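Local coordinates for protein probable amidase (Thermus thermophilus, PDB 2DC0) that is a probable amidase, an alpha/beta protein of the amidase family built round one large mixed beta sheet flanked by helices, at residues A[134-139]-A[177-182]; A[171-176]-A[183-188]; A[211-216]-A[428-433]; A[289-294]-A[325-330]; A[339-344]-A[389-394]. All coordinates share one frame; numbering follows the deposited sequence.

Contact 1. Residues A[134-139]-A[177-182]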
# COMPACT_ATOMS: atom_id res chain seq x y z
N VAL A 134 -16.98 -9.87 27.99
CA VAL A 134 -17.71 -10.73 27.07
C VAL A 134 -16.97 -12.04 27.29
O VAL A 134 -15.74 -12.08 27.22
CB VAL A 134 -17.55 -10.29 25.60
CG1 VAL A 134 -18.23 -11.32 24.68
CG2 VAL A 134 -18.19 -8.92 25.40
N ARG A 135 -17.72 -13.10 27.57
CA ARG A 135 -17.13 -14.40 27.85
C ARG A 135 -17.16 -15.34 26.66
O ARG A 135 -18.13 -15.38 25.90
CB ARG A 135 -17.86 -15.05 29.04
CG ARG A 135 -17.77 -14.20 30.31
CD ARG A 135 -18.64 -14.71 31.47
NE ARG A 135 -18.41 -13.89 32.66
CZ ARG A 135 -17.36 -14.01 33.46
NH1 ARG A 135 -16.45 -14.94 33.23
NH2 ARG A 135 -17.19 -13.19 34.49
N ASN A 136 -16.06 -16.08 26.50
CA ASN A 136 -15.90 -17.02 25.41
C ASN A 136 -17.08 -17.96 25.29
O ASN A 136 -17.59 -18.47 26.29
CB ASN A 136 -14.61 -17.82 25.63
CG ASN A 136 -14.24 -18.66 24.43
OD1 ASN A 136 -14.90 -19.66 24.13
ND2 ASN A 136 -13.19 -18.25 23.73
N ALA A 137 -17.51 -18.21 24.06
CA ALA A 137 -18.64 -19.08 23.78
C ALA A 137 -18.46 -20.51 24.28
O ALA A 137 -19.41 -21.14 24.73
CB ALA A 137 -18.92 -19.09 22.28
N VAL A 138 -17.23 -21.02 24.20
CA VAL A 138 -16.95 -22.39 24.63
C VAL A 138 -16.69 -22.55 26.12
O VAL A 138 -17.11 -23.53 26.74
CB VAL A 138 -15.75 -22.97 23.85
CG1 VAL A 138 -15.43 -24.38 24.33
CG2 VAL A 138 -16.07 -22.99 22.36
N ASP A 139 -16.00 -21.58 26.71
CA ASP A 139 -15.67 -21.61 28.13
C ASP A 139 -15.77 -20.19 28.67
O ASP A 139 -14.93 -19.34 28.37
CB ASP A 139 -14.24 -22.16 28.29
CG ASP A 139 -13.81 -22.28 29.73
OD1 ASP A 139 -14.47 -21.69 30.61
OD2 ASP A 139 -12.78 -22.96 29.99
N GLY A 177 -11.18 -16.69 15.83
CA GLY A 177 -10.33 -17.80 16.21
C GLY A 177 -10.65 -18.31 17.61
O GLY A 177 -10.86 -19.50 17.81
N PHE A 178 -10.70 -17.39 18.57
CA PHE A 178 -10.98 -17.68 19.96
C PHE A 178 -12.28 -18.44 20.20
O PHE A 178 -12.36 -19.32 21.06
CB PHE A 178 -11.06 -16.37 20.76
CG PHE A 178 -9.73 -15.84 21.22
CD1 PHE A 178 -8.58 -16.01 20.45
CD2 PHE A 178 -9.64 -15.12 22.41
CE1 PHE A 178 -7.36 -15.47 20.87
CE2 PHE A 178 -8.43 -14.57 22.83
CZ PHE A 178 -7.29 -14.75 22.06
N ASN A 179 -13.31 -18.09 19.43
CA ASN A 179 -14.63 -18.69 19.59
C ASN A 179 -15.02 -19.76 18.57
O ASN A 179 -16.11 -20.31 18.64
CB ASN A 179 -15.68 -17.56 19.63
CG ASN A 179 -15.50 -16.64 20.83
OD1 ASN A 179 -15.80 -17.01 21.96
ND2 ASN A 179 -14.98 -15.44 20.58
N GLY A 180 -14.12 -20.06 17.64
CA GLY A 180 -14.40 -21.10 16.66
C GLY A 180 -15.38 -20.77 15.54
O GLY A 180 -16.13 -21.64 15.09
N VAL A 181 -15.39 -19.52 15.09
CA VAL A 181 -16.27 -19.17 13.98
C VAL A 181 -15.42 -18.63 12.83
O VAL A 181 -14.19 -18.58 12.92
CB VAL A 181 -17.34 -18.13 14.40
CG1 VAL A 181 -18.29 -18.76 15.43
CG2 VAL A 181 -16.70 -16.88 14.98
N VAL A 182 -16.08 -18.24 11.75
CA VAL A 182 -15.40 -17.71 10.58
C VAL A 182 -15.41 -16.19 10.62
O VAL A 182 -16.42 -15.58 10.94
CB VAL A 182 -16.11 -18.18 9.28
CG1 VAL A 182 -15.50 -17.48 8.06
CG2 VAL A 182 -15.98 -19.69 9.13
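Two side-chain amides, N136 and N179, lie partly one over the other with their planes 34° apart. N179 OD1 sits over one face of the N136 amide, 3.4 Å from N136 CG, a contact without a hydrogen bond. At the amide's edge N136 ND2 donates to F178 O at 3.0 Å. That oxygen lies almost in the N136 amide plane, but the donor stands above the carbonyl's own plane, away from its lone pairs. N136 ND2 also reaches Q143 O. N179 OD1 is held in place by accepting from A137 N at 3.0 Å in a nearly straight bond (170°). With CG of N136 anti to the backbone N (chi1 -170°), the other end of its amide folds back over its own chain: OD1 takes V138 N at 2.7 Å, an Asx turn. The partner segment ends helix 173-179 in a Schellman motif, where G180 has the positive phi that glycine tolerates easily. Asparagine suits both places, since each amide supplies donor and acceptor together in a buried setting; N179 ND2 is spent on P175 O and A144 O. The small CB of A137 lets the loop approach, and R34 binds the carbonyl oxygens of N136 and A137.

Contact 2. Residues A[171-176]-A[183-188]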
# COMPACT_ATOMS: atom_id res chain seq x y z
N SER A 171 -9.19 -7.39 15.10
CA SER A 171 -10.46 -7.42 15.81
C SER A 171 -11.60 -8.29 15.28
O SER A 171 -12.62 -8.45 15.94
CB SER A 171 -10.94 -6.00 16.05
OG SER A 171 -10.20 -5.45 17.13
N ILE A 172 -11.44 -8.84 14.08
CA ILE A 172 -12.44 -9.74 13.52
C ILE A 172 -11.86 -11.16 13.58
O ILE A 172 -12.49 -12.08 14.08
CB ILE A 172 -12.77 -9.40 12.04
CG1 ILE A 172 -13.80 -8.27 11.98
CG2 ILE A 172 -13.29 -10.63 11.30
CD1 ILE A 172 -13.94 -7.59 10.62
N ARG A 173 -10.64 -11.31 13.09
CA ARG A 173 -9.97 -12.61 13.07
C ARG A 173 -9.67 -13.20 14.45
O ARG A 173 -9.88 -14.40 14.67
CB ARG A 173 -8.70 -12.49 12.23
CG ARG A 173 -9.01 -12.15 10.77
CD ARG A 173 -7.81 -11.56 10.05
NE ARG A 173 -7.53 -10.20 10.48
CZ ARG A 173 -6.32 -9.64 10.44
NH1 ARG A 173 -5.29 -10.34 9.98
NH2 ARG A 173 -6.15 -8.39 10.86
N ILE A 174 -9.20 -12.37 15.38
CA ILE A 174 -8.88 -12.86 16.72
C ILE A 174 -10.10 -13.45 17.45
O ILE A 174 -10.05 -14.58 17.92
CB ILE A 174 -8.24 -11.73 17.57
CG1 ILE A 174 -6.87 -11.37 16.96
CG2 ILE A 174 -8.06 -12.18 19.03
CD1 ILE A 174 -6.30 -10.06 17.42
N PRO A 175 -11.21 -12.70 17.54
CA PRO A 175 -12.37 -13.27 18.22
C PRO A 175 -12.94 -14.48 17.48
O PRO A 175 -13.46 -15.42 18.09
CB PRO A 175 -13.35 -12.10 18.32
CG PRO A 175 -12.97 -11.22 17.17
CD PRO A 175 -11.46 -11.29 17.16
N ALA A 176 -12.83 -14.48 16.15
CA ALA A 176 -13.31 -15.62 15.36
C ALA A 176 -12.51 -16.84 15.77
O ALA A 176 -13.07 -17.91 16.03
CB ALA A 176 -13.14 -15.35 13.86
N GLY A 183 -14.27 -15.59 10.31
CA GLY A 183 -14.19 -14.14 10.32
C GLY A 183 -13.47 -13.69 9.07
O GLY A 183 -12.37 -14.16 8.79
N PHE A 184 -14.07 -12.80 8.29
CA PHE A 184 -13.39 -12.35 7.09
C PHE A 184 -13.11 -10.86 7.05
O PHE A 184 -14.01 -10.03 7.20
CB PHE A 184 -14.18 -12.76 5.84
CG PHE A 184 -13.51 -12.40 4.54
CD1 PHE A 184 -12.21 -12.83 4.27
CD2 PHE A 184 -14.17 -11.62 3.59
CE1 PHE A 184 -11.57 -12.49 3.06
CE2 PHE A 184 -13.55 -11.28 2.38
CZ PHE A 184 -12.25 -11.71 2.12
N LYS A 185 -11.83 -10.51 6.86
CA LYS A 185 -11.43 -9.11 6.74
C LYS A 185 -11.12 -8.90 5.26
O LYS A 185 -10.06 -9.31 4.78
CB LYS A 185 -10.18 -8.78 7.55
CG LYS A 185 -9.77 -7.30 7.42
CD LYS A 185 -8.31 -7.04 7.79
CE LYS A 185 -7.36 -7.54 6.70
NZ LYS A 185 -7.57 -6.79 5.42
N PRO A 186 -12.04 -8.28 4.51
CA PRO A 186 -11.84 -8.04 3.08
C PRO A 186 -10.72 -7.04 2.85
O PRO A 186 -10.17 -6.47 3.80
CB PRO A 186 -13.18 -7.47 2.62
CG PRO A 186 -14.16 -7.99 3.64
CD PRO A 186 -13.39 -7.84 4.93
N SER A 187 -10.40 -6.82 1.58
CA SER A 187 -9.37 -5.84 1.23
C SER A 187 -9.84 -4.52 1.80
O SER A 187 -11.05 -4.25 1.88
CB SER A 187 -9.25 -5.71 -0.29
OG SER A 187 -8.78 -6.92 -0.88
N TYR A 188 -8.90 -3.68 2.20
CA TYR A 188 -9.23 -2.38 2.77
C TYR A 188 -10.22 -1.62 1.88
O TYR A 188 -10.09 -1.63 0.65
CB TYR A 188 -7.95 -1.54 2.92
CG TYR A 188 -8.20 -0.14 3.43
CD1 TYR A 188 -8.36 0.11 4.79
CD2 TYR A 188 -8.27 0.95 2.55
CE1 TYR A 188 -8.59 1.40 5.27
CE2 TYR A 188 -8.49 2.24 3.01
CZ TYR A 188 -8.65 2.46 4.37
OH TYR A 188 -8.87 3.75 4.82
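K185, whose chain passes the guanidinium of R173, has its NZ gripped by two backbone carbonyls: P186 O in its own segment, 3.1 Å from NZ, and V393 O. The P186 bond comes from above the carbonyl plane and not along a lone pair. Two bends near the tip, chi3 74° and chi4 63°, curl the ammonium back to the chain, and the methylene elbow this makes is what R173 meets. The two side chains cross obliquely, K185 CD lying over one face of the guanidinium, 4.0 Å from R173 NH2. R173 in turn forms a salt bridge with D167 through NH2 and a hydrogen bond to T385 O through NH1. The apolar part of the contact centres on G183 in strand 182-185. I172 CG2 rests 3.8 Å from G183 CA, and A176 CB lies 3.7 Å from G183 N; these two methyls leave no room for a side chain, and glycine lets helix 173-179 settle against the strand, its successor along the chain and a central strand of the large sheet. F184 turns to the other face of that strand, toward helix 419-430. Two cationic groups, 5.8 Å apart from R173 NH2 to K185 NZ, therefore share a buried place, which is probably tolerable because D167 offsets the arginine while two carbonyl oxygens accept from the ammonium.

Contact 3. Residues A[211-216]-A[428-433]; sequences RSVRDA and WLEARL
E430 reaches the first turn of helix 213-224 with one carboxylate oxygen pressed in and the other bound to water. The tight side belongs to OE2. It accepts from V213 N at 2.9 Å, with an N-H...O angle of 151°, on its syn side but 25° out of the carboxylate plane. The same oxygen lies 3.4 Å from V213 CG2 and 3.4 Å from S212 CA. The branched valine thus packs along the carboxylate: CG2, anti to the carbonyl carbon, is turned beside the backbone N and so accompanies the bond, while V213 CB comes 3.6 Å from E430 OE1. Glutamate has the length for this, its CG anti to the backbone N (chi1 180°) and the chain extended beyond, so that it bridges the two segments, whose nearest CA atoms, V213 CA and E430 CA, are 7.4 Å apart. On the looser, partly exposed side, E430 OE1 accepts from a water at 2.7 Å, and this water in turn accepts from R214 N at 2.9 Å. One carboxylate therefore serves two successive amides, one directly and one through solvent, and the helix start would be expected to stabilise its negative charge. S212 occupies the N-cap; its OG accepts from D215 N in a weak bond and is held more firmly by D2. This is characteristic of a helix N-terminus, where N-H groups that have no carbonyl partner one turn earlier in the helix are answered by an N-cap serine and an acidic side chain, here lent by E430 of helix 419-430.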
# COMPACT_ATOMS: atom_id res chain seq x y z
N ARG A 211 -20.76 -18.58 10.41
CA ARG A 211 -20.55 -19.96 10.82
C ARG A 211 -19.90 -20.79 9.71
O ARG A 211 -19.50 -21.93 9.94
CB ARG A 211 -21.89 -20.59 11.21
CG ARG A 211 -22.53 -19.99 12.45
CD ARG A 211 -23.86 -20.64 12.76
NE ARG A 211 -23.69 -22.04 13.14
CZ ARG A 211 -23.23 -22.45 14.32
NH1 ARG A 211 -22.89 -21.56 15.24
NH2 ARG A 211 -23.09 -23.74 14.57
N SER A 212 -19.77 -20.22 8.52
CA SER A 212 -19.16 -20.95 7.41
C SER A 212 -18.53 -20.00 6.41
O SER A 212 -18.83 -18.80 6.38
CB SER A 212 -20.22 -21.79 6.69
OG SER A 212 -21.20 -20.94 6.12
N VAL A 213 -17.65 -20.54 5.57
CA VAL A 213 -16.99 -19.72 4.57
C VAL A 213 -17.97 -19.27 3.48
O VAL A 213 -17.85 -18.15 2.97
CB VAL A 213 -15.81 -20.47 3.92
CG1 VAL A 213 -15.22 -19.62 2.79
CG2 VAL A 213 -14.74 -20.76 4.97
N ARG A 214 -18.93 -20.11 3.12
CA ARG A 214 -19.89 -19.73 2.08
C ARG A 214 -20.73 -18.54 2.55
O ARG A 214 -21.14 -17.70 1.75
CB ARG A 214 -20.79 -20.91 1.69
CG ARG A 214 -21.73 -21.40 2.78
CD ARG A 214 -22.63 -22.51 2.25
NE ARG A 214 -23.67 -22.87 3.20
CZ ARG A 214 -24.67 -23.71 2.93
NH1 ARG A 214 -24.75 -24.28 1.74
NH2 ARG A 214 -25.59 -23.98 3.85
N ASP A 215 -20.99 -18.48 3.86
CA ASP A 215 -21.75 -17.36 4.42
C ASP A 215 -20.89 -16.10 4.37
O ASP A 215 -21.39 -15.01 4.08
CB ASP A 215 -22.14 -17.64 5.87
CG ASP A 215 -23.45 -18.40 6.00
OD1 ASP A 215 -23.98 -18.89 4.97
OD2 ASP A 215 -23.95 -18.52 7.13
N ALA A 216 -19.60 -16.25 4.67
CA ALA A 216 -18.68 -15.11 4.66
C ALA A 216 -18.64 -14.45 3.28
O ALA A 216 -18.66 -13.22 3.17
CB ALA A 216 -17.27 -15.57 5.08
N TRP A 428 -12.06 -24.41 0.26
CA TRP A 428 -11.32 -25.63 -0.05
C TRP A 428 -10.75 -26.22 1.24
O TRP A 428 -10.84 -27.43 1.48
CB TRP A 428 -10.19 -25.31 -1.02
CG TRP A 428 -9.45 -26.53 -1.51
CD1 TRP A 428 -9.77 -27.30 -2.59
CD2 TRP A 428 -8.28 -27.10 -0.93
NE1 TRP A 428 -8.85 -28.32 -2.72
CE2 TRP A 428 -7.94 -28.23 -1.71
CE3 TRP A 428 -7.49 -26.78 0.19
CZ2 TRP A 428 -6.82 -29.03 -1.43
CZ3 TRP A 428 -6.38 -27.58 0.47
CH2 TRP A 428 -6.06 -28.70 -0.33
N LEU A 429 -10.16 -25.36 2.06
CA LEU A 429 -9.57 -25.78 3.33
C LEU A 429 -10.63 -26.24 4.33
O LEU A 429 -10.48 -27.27 4.97
CB LEU A 429 -8.75 -24.64 3.94
CG LEU A 429 -7.40 -24.33 3.27
CD1 LEU A 429 -6.91 -22.96 3.71
CD2 LEU A 429 -6.38 -25.40 3.67
N GLU A 430 -11.71 -25.46 4.44
CA GLU A 430 -12.80 -25.77 5.36
C GLU A 430 -13.36 -27.18 5.13
O GLU A 430 -13.67 -27.90 6.09
CB GLU A 430 -13.91 -24.73 5.18
CG GLU A 430 -15.13 -24.91 6.07
CD GLU A 430 -16.23 -23.90 5.71
OE1 GLU A 430 -16.67 -23.91 4.55
OE2 GLU A 430 -16.63 -23.11 6.59
N ALA A 431 -13.49 -27.56 3.87
CA ALA A 431 -14.01 -28.88 3.51
C ALA A 431 -13.01 -29.98 3.85
O ALA A 431 -13.37 -31.16 3.83
CB ALA A 431 -14.35 -28.91 2.01
N ARG A 432 -11.77 -29.60 4.16
CA ARG A 432 -10.72 -30.57 4.47
C ARG A 432 -10.11 -30.43 5.87
O ARG A 432 -9.10 -31.07 6.18
CB ARG A 432 -9.61 -30.47 3.42
CG ARG A 432 -10.08 -30.82 2.02
CD ARG A 432 -9.05 -30.50 0.94
NE ARG A 432 -9.54 -30.92 -0.37
CZ ARG A 432 -10.62 -30.43 -0.97
NH1 ARG A 432 -11.32 -29.47 -0.37
NH2 ARG A 432 -11.01 -30.89 -2.15
N LEU A 433 -10.73 -29.62 6.72
CA LEU A 433 -10.26 -29.41 8.10
C LEU A 433 -11.27 -30.00 9.08
O LEU A 433 -12.07 -30.87 8.73
CB LEU A 433 -10.12 -27.92 8.40
CG LEU A 433 -8.97 -27.16 7.73
CD1 LEU A 433 -9.10 -25.68 8.03
CD2 LEU A 433 -7.65 -27.71 8.24
O HOH W 1 -18.98 -23.02 3.53

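Contact 4. Residues A[289-294]-A[325-330]; sequences VRYEAA and KDYRDA
Y291 and Y327 both carry CG anti to the backbone N (chi1 close to 180°), which swings each ring out from its own helix toward the other. The rings form an offset stack, centroids 4.5 Å apart and planes at 14°. Y291 CD2 comes over the Y327 face near its rim, 3.3 Å from Y327 CG, whereas the centre of the Y291 ring is covered by the CB of Y327 in a CH-pi contact of 3.6 Å to the centroid. The side chains themselves cross at about a right angle, so that the Y327 hydroxyl is carried past Y291 to the neighbouring E292. This joins helix 281-296 to the early part of helix 324-345, in a helical region at the subunit interface: Y327 also meets Y327 of the second subunit, the ring planes almost perpendicular, and D329 forms a salt bridge with R201 of that subunit. E292, extended beyond CG, accepts a short bond of 2.5 Å from Y327 OH on the anti lone pair of OE2, which lies at the ring edge, near its plane, the carboxylate turned 58° from the ring. S202 OG binds the same oxygen and S200 OG the other, so that three hydroxyls hold this buried carboxylate. Tyrosine suits position 327 because it offers a flat face for Y291 and, at the far end, a proton for E292; R295 adds a cation-pi contact to Y291.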
# COMPACT_ATOMS: atom_id res chain seq x y z
N VAL A 289 -1.76 3.50 14.62
CA VAL A 289 -3.14 3.36 15.08
C VAL A 289 -3.44 4.23 16.31
O VAL A 289 -4.46 4.92 16.35
CB VAL A 289 -3.47 1.87 15.39
CG1 VAL A 289 -4.78 1.76 16.17
CG2 VAL A 289 -3.59 1.10 14.07
N ARG A 290 -2.58 4.18 17.32
CA ARG A 290 -2.82 4.98 18.53
C ARG A 290 -2.85 6.47 18.20
O ARG A 290 -3.65 7.21 18.79
CB ARG A 290 -1.75 4.70 19.58
CG ARG A 290 -1.89 3.32 20.20
CD ARG A 290 -0.86 3.07 21.27
NE ARG A 290 -1.10 1.81 21.96
CZ ARG A 290 -0.27 1.28 22.84
NH1 ARG A 290 0.86 1.90 23.14
NH2 ARG A 290 -0.56 0.12 23.43
N TYR A 291 -2.01 6.91 17.28
CA TYR A 291 -1.98 8.32 16.89
C TYR A 291 -3.33 8.71 16.30
O TYR A 291 -3.92 9.71 16.72
CB TYR A 291 -0.89 8.60 15.86
CG TYR A 291 -0.84 10.05 15.42
CD1 TYR A 291 -0.12 11.00 16.15
CD2 TYR A 291 -1.55 10.49 14.30
CE1 TYR A 291 -0.11 12.34 15.78
CE2 TYR A 291 -1.54 11.83 13.92
CZ TYR A 291 -0.82 12.75 14.67
OH TYR A 291 -0.81 14.08 14.31
N GLU A 292 -3.81 7.94 15.33
CA GLU A 292 -5.08 8.24 14.68
C GLU A 292 -6.25 8.11 15.65
O GLU A 292 -7.16 8.95 15.65
CB GLU A 292 -5.33 7.33 13.46
CG GLU A 292 -4.32 7.52 12.31
CD GLU A 292 -4.73 6.80 11.02
OE1 GLU A 292 -5.67 5.98 11.04
OE2 GLU A 292 -4.09 7.06 9.98
N ALA A 293 -6.23 7.06 16.48
CA ALA A 293 -7.31 6.83 17.44
C ALA A 293 -7.40 7.95 18.47
O ALA A 293 -8.50 8.38 18.84
CB ALA A 293 -7.10 5.49 18.14
N ALA A 294 -6.25 8.42 18.93
CA ALA A 294 -6.24 9.49 19.92
C ALA A 294 -6.84 10.78 19.36
O ALA A 294 -7.51 11.52 20.08
CB ALA A 294 -4.82 9.74 20.41
N LYS A 325 5.21 14.07 13.83
CA LYS A 325 6.47 13.57 13.28
C LYS A 325 6.50 12.05 13.44
O LYS A 325 6.88 11.33 12.52
CB LYS A 325 7.68 14.18 14.01
CG LYS A 325 9.04 13.57 13.64
CD LYS A 325 9.37 13.77 12.17
CE LYS A 325 10.80 13.34 11.83
NZ LYS A 325 11.04 11.87 12.00
N ASP A 326 6.08 11.56 14.61
CA ASP A 326 6.05 10.12 14.85
C ASP A 326 5.09 9.48 13.85
O ASP A 326 5.33 8.38 13.36
CB ASP A 326 5.58 9.81 16.28
CG ASP A 326 6.57 10.27 17.33
OD1 ASP A 326 7.76 9.91 17.23
OD2 ASP A 326 6.15 10.98 18.27
N TYR A 327 3.99 10.17 13.57
CA TYR A 327 2.99 9.67 12.64
C TYR A 327 3.57 9.60 11.23
O TYR A 327 3.40 8.61 10.53
CB TYR A 327 1.75 10.56 12.69
CG TYR A 327 0.62 10.11 11.79
CD1 TYR A 327 0.08 8.83 11.90
CD2 TYR A 327 0.09 10.97 10.84
CE1 TYR A 327 -0.97 8.42 11.07
CE2 TYR A 327 -0.95 10.58 10.01
CZ TYR A 327 -1.48 9.30 10.13
OH TYR A 327 -2.51 8.92 9.30
N ARG A 328 4.28 10.65 10.81
CA ARG A 328 4.88 10.66 9.48
C ARG A 328 5.85 9.48 9.33
O ARG A 328 5.90 8.84 8.27
CB ARG A 328 5.63 11.98 9.22
CG ARG A 328 4.71 13.14 8.86
CD ARG A 328 5.51 14.36 8.41
NE ARG A 328 6.01 15.14 9.54
CZ ARG A 328 7.30 15.25 9.87
NH1 ARG A 328 8.23 14.63 9.16
NH2 ARG A 328 7.65 16.00 10.90
N ASP A 329 6.62 9.21 10.39
CA ASP A 329 7.57 8.10 10.38
C ASP A 329 6.83 6.77 10.28
O ASP A 329 7.22 5.87 9.52
CB ASP A 329 8.43 8.10 11.65
CG ASP A 329 9.43 9.24 11.69
OD1 ASP A 329 9.72 9.82 10.62
OD2 ASP A 329 9.94 9.55 12.78
N ALA A 330 5.75 6.64 11.05
CA ALA A 330 4.95 5.43 11.04
C ALA A 330 4.38 5.21 9.64
O ALA A 330 4.38 4.10 9.13
CB ALA A 330 3.81 5.54 12.07

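Contact 5. Residues A[339-344]-A[389-394]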
# COMPACT_ATOMS: atom_id res chain seq x y z
N LEU A 339 6.36 -3.76 0.18
CA LEU A 339 7.05 -4.60 -0.81
C LEU A 339 7.36 -6.00 -0.26
O LEU A 339 7.32 -6.99 -1.01
CB LEU A 339 8.35 -3.93 -1.28
CG LEU A 339 9.15 -4.64 -2.38
CD1 LEU A 339 8.28 -4.87 -3.61
CD2 LEU A 339 10.37 -3.79 -2.75
N GLU A 340 7.65 -6.09 1.03
CA GLU A 340 7.94 -7.38 1.68
C GLU A 340 6.77 -8.35 1.59
O GLU A 340 6.96 -9.55 1.34
CB GLU A 340 8.28 -7.18 3.16
CG GLU A 340 9.72 -6.81 3.44
CD GLU A 340 10.02 -6.82 4.92
OE1 GLU A 340 9.60 -7.78 5.61
OE2 GLU A 340 10.67 -5.87 5.40
N LEU A 341 5.57 -7.85 1.83
CA LEU A 341 4.39 -8.69 1.77
C LEU A 341 4.12 -9.11 0.32
O LEU A 341 3.78 -10.26 0.05
CB LEU A 341 3.17 -7.95 2.33
CG LEU A 341 1.85 -8.72 2.27
CD1 LEU A 341 2.02 -10.11 2.88
CD2 LEU A 341 0.76 -7.95 3.00
N VAL A 342 4.28 -8.17 -0.61
CA VAL A 342 4.07 -8.45 -2.02
C VAL A 342 5.00 -9.57 -2.49
O VAL A 342 4.59 -10.47 -3.23
CB VAL A 342 4.33 -7.17 -2.87
CG1 VAL A 342 4.33 -7.51 -4.36
CG2 VAL A 342 3.25 -6.14 -2.57
N LYS A 343 6.25 -9.51 -2.05
CA LYS A 343 7.25 -10.51 -2.41
C LYS A 343 6.92 -11.88 -1.81
O LYS A 343 7.12 -12.91 -2.45
CB LYS A 343 8.64 -10.05 -1.98
CG LYS A 343 9.13 -8.83 -2.75
CD LYS A 343 10.36 -8.18 -2.14
CE LYS A 343 11.62 -8.99 -2.34
NZ LYS A 343 12.80 -8.21 -1.88
N ALA A 344 6.42 -11.89 -0.58
CA ALA A 344 6.09 -13.16 0.06
C ALA A 344 4.93 -13.85 -0.65
O ALA A 344 4.87 -15.07 -0.70
CB ALA A 344 5.75 -12.93 1.54
N SER A 389 -3.88 -6.36 8.25
CA SER A 389 -4.86 -5.29 8.34
C SER A 389 -4.08 -3.99 8.11
O SER A 389 -4.55 -3.07 7.44
CB SER A 389 -5.54 -5.28 9.71
OG SER A 389 -4.59 -5.41 10.75
N LEU A 390 -2.87 -3.92 8.67
CA LEU A 390 -2.01 -2.75 8.51
C LEU A 390 -1.82 -2.45 7.02
O LEU A 390 -1.89 -1.29 6.60
CB LEU A 390 -0.63 -2.99 9.14
CG LEU A 390 0.38 -1.85 8.95
CD1 LEU A 390 -0.06 -0.62 9.74
CD2 LEU A 390 1.76 -2.31 9.42
N LEU A 391 -1.60 -3.50 6.24
CA LEU A 391 -1.36 -3.36 4.80
C LEU A 391 -2.60 -3.52 3.91
O LEU A 391 -2.51 -3.43 2.69
CB LEU A 391 -0.25 -4.33 4.37
CG LEU A 391 1.10 -4.05 5.05
CD1 LEU A 391 2.14 -5.10 4.66
CD2 LEU A 391 1.58 -2.66 4.62
N GLY A 392 -3.76 -3.77 4.53
CA GLY A 392 -5.01 -3.87 3.80
C GLY A 392 -5.36 -5.06 2.92
O GLY A 392 -6.32 -4.98 2.14
N VAL A 393 -4.63 -6.16 3.03
CA VAL A 393 -4.90 -7.33 2.19
C VAL A 393 -6.00 -8.23 2.76
O VAL A 393 -6.16 -8.35 3.97
CB VAL A 393 -3.62 -8.16 1.97
CG1 VAL A 393 -2.59 -7.31 1.23
CG2 VAL A 393 -3.05 -8.63 3.29
N PRO A 394 -6.78 -8.89 1.87
CA PRO A 394 -7.86 -9.78 2.30
C PRO A 394 -7.35 -10.95 3.13
O PRO A 394 -6.45 -11.67 2.69
CB PRO A 394 -8.50 -10.21 0.98
CG PRO A 394 -7.33 -10.18 0.02
CD PRO A 394 -6.63 -8.91 0.41
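Apolar contacts between methyl groups carry the meeting of L341 with L391 and V393. One branch of L341, CD2, reaches both partners, lying 3.6 Å from L391 CD1 and 3.8 Å from V393 CG1. The two leucines slide past each other in opposite directions, so that L391 CD1 also lies 3.8 Å from L341 CB, nearer the helix backbone. V393 is met differently: its side chain and that of L341 point at each other tip to tip, and L341 CD2 touches both methyls of the valine, V393 CG2 being 3.9 Å away. L341 can do this because CG is anti to the backbone N (chi1 178°), which extends the branched end outward from the helix. Leucine's forked tip spans two neighbours, and the beta-branched valine offers two methyls to the same CD2. Between the two segments the contact is apolar; the turn is held by backbone bonding. G392 ends helix 386-390 in a Schellman motif with a weak bond from its N to S389 O at 3.1 Å, and its positive phi is easily borne by glycine. This turn places L391 and V393, one on each side of G392, where L341 can reach both. The contact packs helix 324-345 against the turn between helix 386-390 and strand 395-403. L276 adds to the apolar cover of L341, and two residues on from L341, K343 forms a salt bridge with E226 of the second subunit.

Overall arrangement
Contact 2 lies about 3 Å from the centre of the chain, where strand 182-185 runs between strands 206-210 and 395-403 of the large sheet. Contact 1 shares helix 173-179 with it, their segments alternating along the chain, and contact 3 adjoins both, with V182 packing on S212 and F184 on A216. Contacts 4 and 5 follow in sequence between the two segments of contact 3; they share helix 324-345, have centres about 20 Å apart, and both touch the second subunit. Contact 5 meets contact 2 through the backbone pair Y188–G392. Contacts 3 and 4, about 37 Å apart between centres, lie on opposite sides of the chain's centre; the set joins the sheet core to the dimer interface.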